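PDB 6PYO: cDNA FLJ56608, highly similar to Homo sapiens chloride channel, calcium activated, family member 1 (CLCA1), mRNA from Homo sapiens, which may mediate calcium-activated chloride conductance and regulate mucus secretion by goblet cells, and is represented here by its von Willebrand factor type A domain. Local coordinates for residues L34-T39 with S44-V49; A55-E60 with L91-T96; T96-K101 with D105-V110; N125-S130 with E148-M153. All blocks are in the same frame, centred on the assembly; numbering follows the deposited sequence.

Contact 1 of 4, residues L34-T39 with S44-V49; sequences LFLLQT and SWVGMV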
loop_
_atom_site.group_PDB
_atom_site.type_symbol
_atom_site.label_atom_id
_atom_site.label_comp_id
_atom_site.label_asym_id
_atom_site.label_seq_id
_atom_site.Cartn_x
_atom_site.Cartn_y
_atom_site.Cartn_z
ATOM N N LEU A 34 -3.085 4.015 12.374
ATOM C CA LEU A 34 -2.737 2.931 13.270
ATOM C C LEU A 34 -1.443 2.264 12.851
ATOM O O LEU A 34 -0.530 2.059 13.671
ATOM C CB LEU A 34 -3.857 1.904 13.305
ATOM C CG LEU A 34 -3.726 0.897 14.429
ATOM C CD1 LEU A 34 -4.174 1.602 15.712
ATOM C CD2 LEU A 34 -4.528 -0.338 14.152
ATOM N N PHE A 35 -1.338 1.904 11.574
ATOM C CA PHE A 35 -0.113 1.266 11.127
ATOM C C PHE A 35 1.100 2.144 11.376
ATOM O O PHE A 35 2.120 1.674 11.896
ATOM C CB PHE A 35 -0.191 0.917 9.664
ATOM C CG PHE A 35 0.969 0.139 9.188
ATOM C CD1 PHE A 35 1.134 -1.203 9.556
ATOM C CD2 PHE A 35 1.889 0.719 8.353
ATOM C CE1 PHE A 35 2.201 -1.930 9.103
ATOM C CE2 PHE A 35 2.963 -0.010 7.889
ATOM C CZ PHE A 35 3.127 -1.324 8.269
ATOM N N LEU A 36 1.014 3.416 10.979
ATOM C CA LEU A 36 2.182 4.301 11.012
ATOM C C LEU A 36 2.550 4.719 12.430
ATOM O O LEU A 36 3.731 4.774 12.778
ATOM C CB LEU A 36 1.923 5.545 10.149
ATOM C CG LEU A 36 1.837 5.296 8.648
ATOM C CD1 LEU A 36 1.456 6.553 7.881
ATOM C CD2 LEU A 36 3.195 4.769 8.175
ATOM N N LEU A 37 1.571 5.032 13.257
ATOM C CA LEU A 37 1.836 5.563 14.581
ATOM C C LEU A 37 2.030 4.484 15.639
ATOM O O LEU A 37 2.689 4.755 16.644
ATOM C CB LEU A 37 0.701 6.484 15.009
ATOM C CG LEU A 37 0.394 7.657 14.072
ATOM C CD1 LEU A 37 -0.663 8.597 14.665
ATOM C CD2 LEU A 37 1.614 8.485 13.707
ATOM N N GLN A 38 1.529 3.263 15.429
ATOM C CA GLN A 38 1.607 2.262 16.482
ATOM C C GLN A 38 2.192 0.936 16.028
ATOM O O GLN A 38 2.954 0.321 16.774
ATOM C CB GLN A 38 0.208 2.039 17.095
ATOM C CG GLN A 38 -0.054 2.895 18.328
ATOM C CD GLN A 38 -1.511 3.268 18.498
ATOM O OE1 GLN A 38 -1.996 4.209 17.870
ATOM N NE2 GLN A 38 -2.218 2.540 19.356
ATOM N N THR A 39 1.889 0.491 14.823
ATOM C CA THR A 39 2.196 -0.884 14.463
ATOM C C THR A 39 3.610 -1.059 13.915
ATOM O O THR A 39 4.339 -1.934 14.399
ATOM C CB THR A 39 1.137 -1.389 13.474
ATOM O OG1 THR A 39 -0.139 -1.081 14.038
ATOM C CG2 THR A 39 1.253 -2.933 13.227
ATOM N N SER A 44 12.284 -0.176 10.727
ATOM C CA SER A 44 11.698 -0.482 9.435
ATOM C C SER A 44 11.877 0.665 8.441
ATOM O O SER A 44 11.805 1.847 8.806
ATOM C CB SER A 44 10.215 -0.726 9.593
ATOM O OG SER A 44 10.003 -1.796 10.464
ATOM N N TRP A 45 12.058 0.290 7.151
ATOM C CA TRP A 45 12.009 1.198 6.032
ATOM C C TRP A 45 10.580 1.244 5.522
ATOM O O TRP A 45 9.966 0.200 5.299
ATOM C CB TRP A 45 12.987 0.733 4.929
ATOM C CG TRP A 45 14.407 0.858 5.395
ATOM C CD1 TRP A 45 15.172 -0.100 6.023
ATOM C CD2 TRP A 45 15.221 2.029 5.305
ATOM N NE1 TRP A 45 16.426 0.414 6.298
ATOM C CE2 TRP A 45 16.473 1.722 5.879
ATOM C CE3 TRP A 45 15.012 3.307 4.781
ATOM C CZ2 TRP A 45 17.509 2.660 5.938
ATOM C CZ3 TRP A 45 16.032 4.226 4.849
ATOM C CH2 TRP A 45 17.260 3.900 5.430
ATOM N N VAL A 46 10.071 2.447 5.280
ATOM C CA VAL A 46 8.648 2.626 5.025
ATOM C C VAL A 46 8.479 3.702 3.979
ATOM O O VAL A 46 8.990 4.820 4.143
ATOM C CB VAL A 46 7.860 2.999 6.306
ATOM C CG1 VAL A 46 6.405 3.320 5.918
ATOM C CG2 VAL A 46 7.924 1.864 7.296
ATOM N N GLY A 47 7.732 3.381 2.921
ATOM C CA GLY A 47 7.409 4.334 1.886
ATOM C C GLY A 47 5.904 4.446 1.752
ATOM O O GLY A 47 5.148 3.693 2.365
ATOM N N MET A 48 5.468 5.398 0.929
ATOM C CA MET A 48 4.044 5.655 0.823
ATOM C C MET A 48 3.722 6.161 -0.568
ATOM O O MET A 48 4.278 7.177 -1.034
ATOM C CB MET A 48 3.561 6.642 1.894
ATOM C CG MET A 48 2.121 7.117 1.652
ATOM S SD MET A 48 1.447 8.209 2.951
ATOM C CE MET A 48 2.524 7.816 4.333
ATOM N N VAL A 49 2.797 5.453 -1.201
ATOM C CA VAL A 49 2.284 5.759 -2.530
ATOM C C VAL A 49 0.776 5.914 -2.423
ATOM O O VAL A 49 0.118 5.061 -1.835
ATOM C CB VAL A 49 2.646 4.646 -3.530
ATOM C CG1 VAL A 49 1.910 4.812 -4.844
ATOM C CG2 VAL A 49 4.153 4.609 -3.710
#
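Leu36 on helix 24-39 and Val46 on strand 45-51 mark the closest backbone approach, with their CA atoms 9.0 Å apart. No hydrogen bond crosses, and the contact is made by side chains. The helix and strand belong to a beta-alpha-beta unit, strand 8-14, helix 24-39, strand 45-51, of the Rossmann-like von Willebrand factor type A fold. The helix ends here with a wider pi-type turn, in which Leu34 O receives both Gln38 N, at 3.0 Å, and Thr39 N.

Leu36 carries the contact from the helix side. Its CG stands anti to the carbonyl carbon (chi1 -68°), and its two methyls go to different partners on the strand. CD2 meets Val46 CG1 at 4.2 Å, where the two side chains pass at a slant. The other methyl goes to Met48, whose side chain runs at about a right angle to that of Leu36. Val46 and Met48 lie two residues apart and both point their CB atoms at the helix. Gly47 between them adds no side chain. All three touching residues are buried.

Leu73 of helix 67-74 touches Leu36, Val46 and Met48. Leu11 of strand 8-14 also lies against Leu36, and Leu13 against Met48. Leu36 O accepts a hydrogen bond from Arg70 NH1.

Met48 is extended through chi2 (176°) and then bends at chi3, which carries its terminal methyl to the leucine: Met48 CE lies 3.9 Å from Leu36 CD1.

Contact 2 of 4, residues A55-E60 with L91-T96; sequences AHVQSE and LRSAFT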
loop_
_atom_site.group_PDB
_atom_site.type_symbol
_atom_site.label_atom_id
_atom_site.label_comp_id
_atom_site.label_asym_id
_atom_site.label_seq_id
_atom_site.Cartn_x
_atom_site.Cartn_y
_atom_site.Cartn_z
ATOM N N ALA A 55 -0.041 6.845 -10.030
ATOM C CA ALA A 55 0.530 6.757 -8.683
ATOM C C ALA A 55 1.260 8.042 -8.307
ATOM O O ALA A 55 1.919 8.655 -9.147
ATOM C CB ALA A 55 1.506 5.583 -8.566
ATOM N N HIS A 56 1.176 8.418 -7.031
ATOM C CA HIS A 56 1.846 9.602 -6.504
ATOM C C HIS A 56 2.689 9.175 -5.308
ATOM O O HIS A 56 2.156 8.739 -4.279
ATOM C CB HIS A 56 0.818 10.686 -6.146
ATOM C CG HIS A 56 -0.222 10.880 -7.217
ATOM N ND1 HIS A 56 0.057 11.481 -8.426
ATOM C CD2 HIS A 56 -1.518 10.488 -7.284
ATOM C CE1 HIS A 56 -1.024 11.457 -9.186
ATOM N NE2 HIS A 56 -1.997 10.872 -8.511
ATOM N N VAL A 57 4.006 9.297 -5.437
ATOM C CA VAL A 57 4.888 8.964 -4.314
ATOM C C VAL A 57 4.719 10.027 -3.237
ATOM O O VAL A 57 5.132 11.168 -3.427
ATOM C CB VAL A 57 6.349 8.853 -4.748
ATOM C CG1 VAL A 57 7.237 8.424 -3.551
ATOM C CG2 VAL A 57 6.475 7.823 -5.893
ATOM N N GLN A 58 4.072 9.675 -2.114
ATOM C CA GLN A 58 4.045 10.602 -0.998
ATOM C C GLN A 58 5.353 10.550 -0.212
ATOM O O GLN A 58 5.766 11.549 0.375
ATOM C CB GLN A 58 2.876 10.308 -0.057
ATOM C CG GLN A 58 1.556 10.369 -0.674
ATOM C CD GLN A 58 1.296 11.755 -1.321
ATOM O OE1 GLN A 58 1.658 12.774 -0.764
ATOM N NE2 GLN A 58 0.694 11.764 -2.487
ATOM N N SER A 59 6.014 9.398 -0.169
ATOM C CA SER A 59 7.291 9.309 0.541
ATOM C C SER A 59 8.110 8.149 -0.005
ATOM O O SER A 59 7.606 7.020 -0.131
ATOM C CB SER A 59 7.101 9.141 2.046
ATOM O OG SER A 59 8.356 8.989 2.696
ATOM N N GLU A 60 9.351 8.456 -0.374
ATOM C CA GLU A 60 10.359 7.445 -0.585
ATOM C C GLU A 60 10.546 6.651 0.709
ATOM O O GLU A 60 10.039 7.005 1.781
ATOM C CB GLU A 60 11.677 8.096 -1.003
ATOM C CG GLU A 60 11.556 9.018 -2.210
ATOM C CD GLU A 60 11.593 8.272 -3.534
ATOM O OE1 GLU A 60 11.903 8.917 -4.565
ATOM O OE2 GLU A 60 11.297 7.049 -3.548
ATOM N N LEU A 91 0.935 -0.314 -7.378
ATOM C CA LEU A 91 1.893 -1.369 -7.042
ATOM C C LEU A 91 3.205 -1.201 -7.808
ATOM O O LEU A 91 4.293 -1.317 -7.226
ATOM C CB LEU A 91 1.281 -2.740 -7.297
ATOM C CG LEU A 91 0.034 -3.088 -6.498
ATOM C CD1 LEU A 91 -0.534 -4.436 -6.928
ATOM C CD2 LEU A 91 0.317 -3.068 -4.989
ATOM N N ARG A 92 3.137 -0.903 -9.103
ATOM C CA ARG A 92 4.365 -0.646 -9.856
ATOM C C ARG A 92 5.157 0.487 -9.223
ATOM O O ARG A 92 6.389 0.411 -9.095
ATOM C CB ARG A 92 4.033 -0.311 -11.324
ATOM C CG ARG A 92 3.768 -1.511 -12.231
ATOM C CD ARG A 92 2.946 -1.134 -13.482
ATOM N NE ARG A 92 2.302 -2.320 -14.038
ATOM C CZ ARG A 92 1.184 -2.320 -14.756
ATOM N NH1 ARG A 92 0.562 -1.184 -15.033
ATOM N NH2 ARG A 92 0.687 -3.474 -15.186
ATOM N N SER A 93 4.469 1.569 -8.843
ATOM C CA SER A 93 5.172 2.668 -8.186
ATOM C C SER A 93 5.794 2.233 -6.856
ATOM O O SER A 93 6.915 2.632 -6.523
ATOM C CB SER A 93 4.205 3.825 -7.983
ATOM O OG SER A 93 4.808 4.852 -7.251
ATOM N N ALA A 94 5.088 1.412 -6.078
ATOM C CA ALA A 94 5.672 0.891 -4.843
ATOM C C ALA A 94 6.962 0.122 -5.126
ATOM O O ALA A 94 7.980 0.291 -4.431
ATOM C CB ALA A 94 4.642 0.025 -4.128
ATOM N N PHE A 95 6.936 -0.731 -6.148
ATOM C CA PHE A 95 8.125 -1.506 -6.498
ATOM C C PHE A 95 9.280 -0.592 -6.875
ATOM O O PHE A 95 10.429 -0.829 -6.477
ATOM C CB PHE A 95 7.831 -2.487 -7.645
ATOM C CG PHE A 95 6.826 -3.555 -7.295
ATOM C CD1 PHE A 95 6.521 -3.832 -5.983
ATOM C CD2 PHE A 95 6.175 -4.274 -8.294
ATOM C CE1 PHE A 95 5.574 -4.818 -5.651
ATOM C CE2 PHE A 95 5.241 -5.237 -7.977
ATOM C CZ PHE A 95 4.944 -5.515 -6.644
ATOM N N THR A 96 9.001 0.459 -7.646
ATOM C CA THR A 96 10.043 1.441 -7.954
ATOM C C THR A 96 10.556 2.123 -6.690
ATOM O O THR A 96 11.762 2.382 -6.550
ATOM C CB THR A 96 9.485 2.492 -8.923
ATOM O OG1 THR A 96 8.848 1.822 -10.010
ATOM C CG2 THR A 96 10.589 3.379 -9.461
#
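Arg92 O, just before the Ser93 that meets Ala55 and Val57 across the contact, accepts two bonds from Thr96. Thr96 N reaches Arg92 O at 3.0 Å in the ordinary helical way. Thr96 OG1 donates to Arg92 O at the same length, from 35° off the carbonyl plane.

Ser93 faces strand 55-63. Its CB lies 3.3 Å from Ala55 CB, tighter than usual carbon contact, so the exact value is doubtful. Its hydroxyl swings toward the strand, with OG anti to the backbone N (chi1 175°). Ser93 OG then lies 3.6 Å from Ala55 CB and 3.7 Å from Val57 CG2.

In the von Willebrand factor type A fold, strand 55-63 is an edge strand and runs antiparallel to strand 45-51. Helix 87-99 packs beside it, and Val49 of strand 45-51 touches both Ala55 and Ser93. A classic beta bulge follows, with Gln58 and Ser59 both facing Met48. Within the bulge, Ser59 OG donates to Glu60 O at 2.8 Å, in the carbonyl plane and on a lone pair.

Contact 3 of 4, residues T96-K101 with D105-V110; sequences TVIRKK and DGSEIV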
loop_
_atom_site.group_PDB
_atom_site.type_symbol
_atom_site.label_atom_id
_atom_site.label_comp_id
_atom_site.label_asym_id
_atom_site.label_seq_id
_atom_site.Cartn_x
_atom_site.Cartn_y
_atom_site.Cartn_z
ATOM N N THR A 96 9.001 0.459 -7.646
ATOM C CA THR A 96 10.043 1.441 -7.954
ATOM C C THR A 96 10.556 2.123 -6.690
ATOM O O THR A 96 11.762 2.382 -6.550
ATOM C CB THR A 96 9.485 2.492 -8.923
ATOM O OG1 THR A 96 8.848 1.822 -10.010
ATOM C CG2 THR A 96 10.589 3.379 -9.461
ATOM N N VAL A 97 9.647 2.432 -5.754
ATOM C CA VAL A 97 10.071 3.113 -4.540
ATOM C C VAL A 97 11.022 2.209 -3.773
ATOM O O VAL A 97 12.079 2.643 -3.303
ATOM C CB VAL A 97 8.845 3.522 -3.698
ATOM C CG1 VAL A 97 9.253 3.781 -2.237
ATOM C CG2 VAL A 97 8.129 4.739 -4.342
ATOM N N ILE A 98 10.684 0.917 -3.697
ATOM C CA ILE A 98 11.495 -0.003 -2.917
ATOM C C ILE A 98 12.831 -0.199 -3.584
ATOM O O ILE A 98 13.888 -0.106 -2.942
ATOM C CB ILE A 98 10.764 -1.335 -2.724
ATOM C CG1 ILE A 98 9.551 -1.119 -1.809
ATOM C CG2 ILE A 98 11.726 -2.322 -2.077
ATOM C CD1 ILE A 98 8.520 -2.218 -1.924
ATOM N N ARG A 99 12.802 -0.451 -4.892
ATOM C CA ARG A 99 13.993 -0.745 -5.660
ATOM C C ARG A 99 14.924 0.425 -5.783
ATOM O O ARG A 99 16.012 0.244 -6.348
ATOM C CB ARG A 99 13.638 -1.216 -7.067
ATOM C CG ARG A 99 13.051 -2.594 -7.074
ATOM C CD ARG A 99 12.413 -2.972 -8.398
ATOM N NE ARG A 99 11.904 -4.337 -8.297
ATOM C CZ ARG A 99 10.850 -4.791 -8.959
ATOM N NH1 ARG A 99 10.170 -3.969 -9.768
ATOM N NH2 ARG A 99 10.472 -6.054 -8.793
ATOM N N LYS A 100 14.535 1.623 -5.323
ATOM C CA LYS A 100 15.569 2.657 -5.252
ATOM C C LYS A 100 16.668 2.284 -4.261
ATOM O O LYS A 100 17.757 2.866 -4.308
ATOM C CB LYS A 100 14.994 4.025 -4.876
ATOM C CG LYS A 100 14.023 4.577 -5.940
ATOM C CD LYS A 100 14.169 6.078 -6.101
ATOM C CE LYS A 100 12.888 6.736 -6.624
ATOM N NZ LYS A 100 12.560 6.372 -8.026
ATOM N N LYS A 101 16.406 1.330 -3.348
ATOM C CA LYS A 101 17.353 0.976 -2.292
ATOM C C LYS A 101 17.554 -0.522 -2.173
ATOM O O LYS A 101 18.667 -0.971 -1.856
ATOM C CB LYS A 101 16.885 1.520 -0.911
ATOM C CG LYS A 101 17.035 3.029 -0.710
ATOM C CD LYS A 101 18.303 3.345 0.101
ATOM C CE LYS A 101 18.030 3.412 1.614
ATOM N NZ LYS A 101 19.252 3.238 2.478
ATOM N N ASP A 105 11.880 -8.722 -3.172
ATOM C CA ASP A 105 11.651 -10.063 -2.606
ATOM C C ASP A 105 11.704 -10.023 -1.076
ATOM O O ASP A 105 12.738 -9.708 -0.483
ATOM C CB ASP A 105 12.684 -11.054 -3.151
ATOM C CG ASP A 105 12.176 -12.527 -3.166
ATOM O OD1 ASP A 105 11.339 -12.932 -2.307
ATOM O OD2 ASP A 105 12.638 -13.292 -4.051
ATOM N N GLY A 106 10.596 -10.363 -0.438
ATOM C CA GLY A 106 10.465 -10.244 0.994
ATOM C C GLY A 106 10.100 -8.871 1.514
ATOM O O GLY A 106 9.943 -8.719 2.728
ATOM N N SER A 107 9.970 -7.865 0.649
ATOM C CA SER A 107 9.353 -6.604 1.031
ATOM C C SER A 107 7.834 -6.759 1.091
ATOM O O SER A 107 7.259 -7.709 0.563
ATOM C CB SER A 107 9.753 -5.489 0.056
ATOM O OG SER A 107 9.082 -5.626 -1.183
ATOM N N GLU A 108 7.192 -5.836 1.798
ATOM C CA GLU A 108 5.757 -5.836 1.986
ATOM C C GLU A 108 5.093 -4.595 1.372
ATOM O O GLU A 108 5.630 -3.484 1.443
ATOM C CB GLU A 108 5.446 -5.905 3.462
ATOM C CG GLU A 108 5.931 -7.228 4.157
ATOM C CD GLU A 108 5.837 -7.149 5.660
ATOM O OE1 GLU A 108 4.717 -7.317 6.203
ATOM O OE2 GLU A 108 6.879 -6.859 6.316
ATOM N N ILE A 109 3.921 -4.805 0.772
ATOM C CA ILE A 109 2.984 -3.750 0.381
ATOM C C ILE A 109 1.749 -3.865 1.281
ATOM O O ILE A 109 1.249 -4.969 1.532
ATOM C CB ILE A 109 2.610 -3.874 -1.101
ATOM C CG1 ILE A 109 3.686 -3.256 -2.000
ATOM C CG2 ILE A 109 1.275 -3.214 -1.333
ATOM C CD1 ILE A 109 5.031 -3.834 -1.840
ATOM N N VAL A 110 1.315 -2.747 1.845
ATOM C CA VAL A 110 0.028 -2.663 2.529
ATOM C C VAL A 110 -0.890 -1.915 1.554
ATOM O O VAL A 110 -0.763 -0.694 1.378
ATOM C CB VAL A 110 0.127 -1.965 3.892
ATOM C CG1 VAL A 110 -1.245 -1.877 4.548
ATOM C CG2 VAL A 110 1.103 -2.758 4.832
#
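The segment from Thr96 to Lys101 meets Ser107 and Ile109 through one residue, Ile98. It follows Thr96 and Val97, with its CB pointing at the segment 105-110. CG1 sits anti to the carbonyl carbon (chi1 -68°), and the chain then extends so that its last methyl reaches across. Ile98 CD1 lies 3.8 Å from Ile109 CD1, methyl against methyl, the two side chains slanting across each other. The same Ile98 CD1 is 3.5 Å from Ser107 OG. Ile8 of strand 8-14 touches both Ile98 and Ser107, which ties the end of the helix to the central sheet of the von Willebrand factor type A domain.

At Lys101 the chain has left the helix. Lys101 N still bonds to Ile98 O at 2.9 Å. The Lys101 side chain makes a cation-pi contact with Trp45.

Ser107 OG is hydrogen-bonded to Thr104 O. This buried hydroxyl therefore has a polar partner in the loop, and its meeting with Ile98 CD1 is van der Waals contact in an otherwise apolar setting.

Contact 4 of 4, residues N125-S130 with E148-M153; sequences NEVKQS and EELSKM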
loop_
_atom_site.group_PDB
_atom_site.type_symbol
_atom_site.label_atom_id
_atom_site.label_comp_id
_atom_site.label_asym_id
_atom_site.label_seq_id
_atom_site.Cartn_x
_atom_site.Cartn_y
_atom_site.Cartn_z
ATOM N N ASN A 125 1.863 -10.910 -13.261
ATOM C CA ASN A 125 3.233 -11.294 -13.583
ATOM C C ASN A 125 4.245 -10.475 -12.783
ATOM O O ASN A 125 5.066 -11.025 -12.042
ATOM C CB ASN A 125 3.474 -11.140 -15.094
ATOM C CG ASN A 125 4.876 -11.561 -15.510
ATOM O OD1 ASN A 125 5.241 -12.738 -15.395
ATOM N ND2 ASN A 125 5.669 -10.603 -16.001
ATOM N N GLU A 126 4.195 -9.149 -12.922
ATOM C CA GLU A 126 5.159 -8.295 -12.234
ATOM C C GLU A 126 5.135 -8.557 -10.738
ATOM O O GLU A 126 6.189 -8.618 -10.083
ATOM C CB GLU A 126 4.853 -6.818 -12.514
ATOM C CG GLU A 126 5.015 -6.375 -13.937
ATOM C CD GLU A 126 4.206 -5.119 -14.241
ATOM O OE1 GLU A 126 3.004 -5.239 -14.558
ATOM O OE2 GLU A 126 4.769 -4.012 -14.146
ATOM N N VAL A 127 3.931 -8.740 -10.195
ATOM C CA VAL A 127 3.777 -8.989 -8.770
ATOM C C VAL A 127 4.435 -10.310 -8.397
ATOM O O VAL A 127 5.246 -10.377 -7.453
ATOM C CB VAL A 127 2.289 -8.963 -8.389
ATOM C CG1 VAL A 127 2.058 -9.732 -7.129
ATOM C CG2 VAL A 127 1.832 -7.505 -8.260
ATOM N N LYS A 128 4.133 -11.370 -9.160
ATOM C CA LYS A 128 4.772 -12.648 -8.891
ATOM C C LYS A 128 6.273 -12.485 -8.997
ATOM O O LYS A 128 7.017 -12.964 -8.133
ATOM C CB LYS A 128 4.251 -13.740 -9.849
ATOM C CG LYS A 128 2.883 -14.343 -9.465
ATOM C CD LYS A 128 2.284 -15.270 -10.568
ATOM C CE LYS A 128 1.774 -14.492 -11.812
ATOM N NZ LYS A 128 0.806 -15.228 -12.715
ATOM N N GLN A 129 6.736 -11.715 -9.994
ATOM C CA GLN A 129 8.176 -11.607 -10.184
ATOM C C GLN A 129 8.814 -10.843 -9.040
ATOM O O GLN A 129 10.002 -11.039 -8.737
ATOM C CB GLN A 129 8.506 -10.901 -11.496
ATOM C CG GLN A 129 9.404 -11.693 -12.414
ATOM C CD GLN A 129 8.661 -12.785 -13.146
ATOM O OE1 GLN A 129 8.808 -13.970 -12.842
ATOM N NE2 GLN A 129 7.855 -12.390 -14.128
ATOM N N SER A 130 8.042 -9.966 -8.394
ATOM C CA SER A 130 8.658 -9.064 -7.427
ATOM C C SER A 130 9.102 -9.807 -6.177
ATOM O O SER A 130 10.105 -9.427 -5.570
ATOM C CB SER A 130 7.700 -7.933 -7.062
ATOM O OG SER A 130 6.669 -8.347 -6.180
ATOM N N GLU A 148 -8.135 -10.119 -3.359
ATOM C CA GLU A 148 -7.816 -11.342 -2.627
ATOM C C GLU A 148 -6.694 -12.094 -3.319
ATOM O O GLU A 148 -5.728 -12.512 -2.678
ATOM C CB GLU A 148 -9.055 -12.240 -2.495
ATOM C CG GLU A 148 -8.741 -13.677 -2.006
ATOM C CD GLU A 148 -9.973 -14.605 -1.935
ATOM O OE1 GLU A 148 -10.699 -14.573 -0.907
ATOM O OE2 GLU A 148 -10.208 -15.372 -2.904
ATOM N N GLU A 149 -6.799 -12.285 -4.632
ATOM C CA GLU A 149 -5.763 -13.081 -5.284
ATOM C C GLU A 149 -4.389 -12.429 -5.186
ATOM O O GLU A 149 -3.373 -13.134 -5.156
ATOM C CB GLU A 149 -6.124 -13.359 -6.744
ATOM C CG GLU A 149 -7.316 -14.348 -6.907
ATOM C CD GLU A 149 -7.114 -15.695 -6.208
ATOM O OE1 GLU A 149 -6.063 -16.337 -6.433
ATOM O OE2 GLU A 149 -8.008 -16.110 -5.430
ATOM N N LEU A 150 -4.321 -11.095 -5.150
ATOM C CA LEU A 150 -3.042 -10.445 -4.890
ATOM C C LEU A 150 -2.436 -10.955 -3.591
ATOM O O LEU A 150 -1.244 -11.277 -3.529
ATOM C CB LEU A 150 -3.206 -8.925 -4.809
ATOM C CG LEU A 150 -3.353 -8.163 -6.113
ATOM C CD1 LEU A 150 -3.607 -6.678 -5.821
ATOM C CD2 LEU A 150 -2.129 -8.317 -6.994
ATOM N N SER A 151 -3.249 -10.991 -2.526
ATOM C CA SER A 151 -2.754 -11.530 -1.263
ATOM C C SER A 151 -2.400 -13.023 -1.366
ATOM O O SER A 151 -1.303 -13.456 -0.966
ATOM C CB SER A 151 -3.792 -11.326 -0.160
ATOM O OG SER A 151 -3.895 -9.966 0.183
ATOM N N LYS A 152 -3.332 -13.834 -1.859
ATOM C CA LYS A 152 -3.123 -15.278 -1.865
ATOM C C LYS A 152 -1.848 -15.664 -2.601
ATOM O O LYS A 152 -1.121 -16.562 -2.160
ATOM C CB LYS A 152 -4.330 -15.980 -2.483
ATOM C CG LYS A 152 -5.496 -16.071 -1.526
ATOM C CD LYS A 152 -6.602 -16.975 -2.047
ATOM C CE LYS A 152 -7.291 -17.703 -0.883
ATOM N NZ LYS A 152 -7.624 -16.781 0.249
ATOM N N MET A 153 -1.537 -14.993 -3.696
ATOM C CA MET A 153 -0.399 -15.427 -4.498
ATOM C C MET A 153 0.936 -14.896 -3.994
ATOM O O MET A 153 1.979 -15.210 -4.590
ATOM C CB MET A 153 -0.570 -14.982 -5.938
ATOM C CG MET A 153 -0.472 -13.461 -6.096
ATOM S SD MET A 153 -1.262 -12.787 -7.574
ATOM C CE MET A 153 0.034 -12.975 -8.759
#
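Met153 lies across Lys128 at about a right angle, and it crosses Val127 in the same way. Its CG takes the position between the backbone N and the carbonyl carbon (chi1 68°), and the chain bends at chi3. The terminal methyl is thereby laid against helix 124-130. Where the two side chains cross, Met153 CE rests against the aliphatic chain of Lys128, 3.7 Å from Lys128 CD and 3.8 Å from Lys128 CE. A still closer approach, to Lys128 CG, is shorter than normal carbon contact and is doubtful in detail.

Val127 splits its two methyls. CG1 goes to Met153 CE at 4.2 Å, and CG2 meets Leu150 CD2 at the same distance. Leu150 reaches over with the end of its side chain. These two residues form the buried part of the contact, while Lys128 stays on the surface.

Phe95 and Leu91 of helix 87-99 lie against Val127 and Leu150 respectively. Ser130 OG donates to Val127 O at 2.8 Å, in the carbonyl plane and on a lone pair. Val127 O also takes Ser130 N at 3.0 Å, so two groups of one serine hold the last turn of the helix.

Helix 124-130 precedes strand 133-138 and helix 145-152 follows it. The two helices meet over that strand, where Ile134 touches both Val127 and Leu150, as befits successive helices in the alternating alpha/beta order of the Rossmann-like von Willebrand factor type A fold.

Overall arrangement
Contacts 2 and 3 share Thr96 and helix 87-99, with centres 9 Å apart. Contact 1 and contact 4 lie on opposite sides of the chain's centre, with centres about 21 Å apart and no touch. Strands 45-51 and 55-63 join contact 1 to contact 2: Met48 N lies 2.9 Å from Ser59 O, a probable hydrogen bond. A salt bridge of 3.0 Å from Arg92 NH2 to Glu126 OE1 links contact 2 to contact 4. Calcium is bound at Ser16, Ser18 and Thr85, and Thr85 comes just before helix 87-99. The side chains of Ala55, Ser107 and Leu150 lie about 14, 11 and 13 Å from a calcium, not necessarily this or the same one.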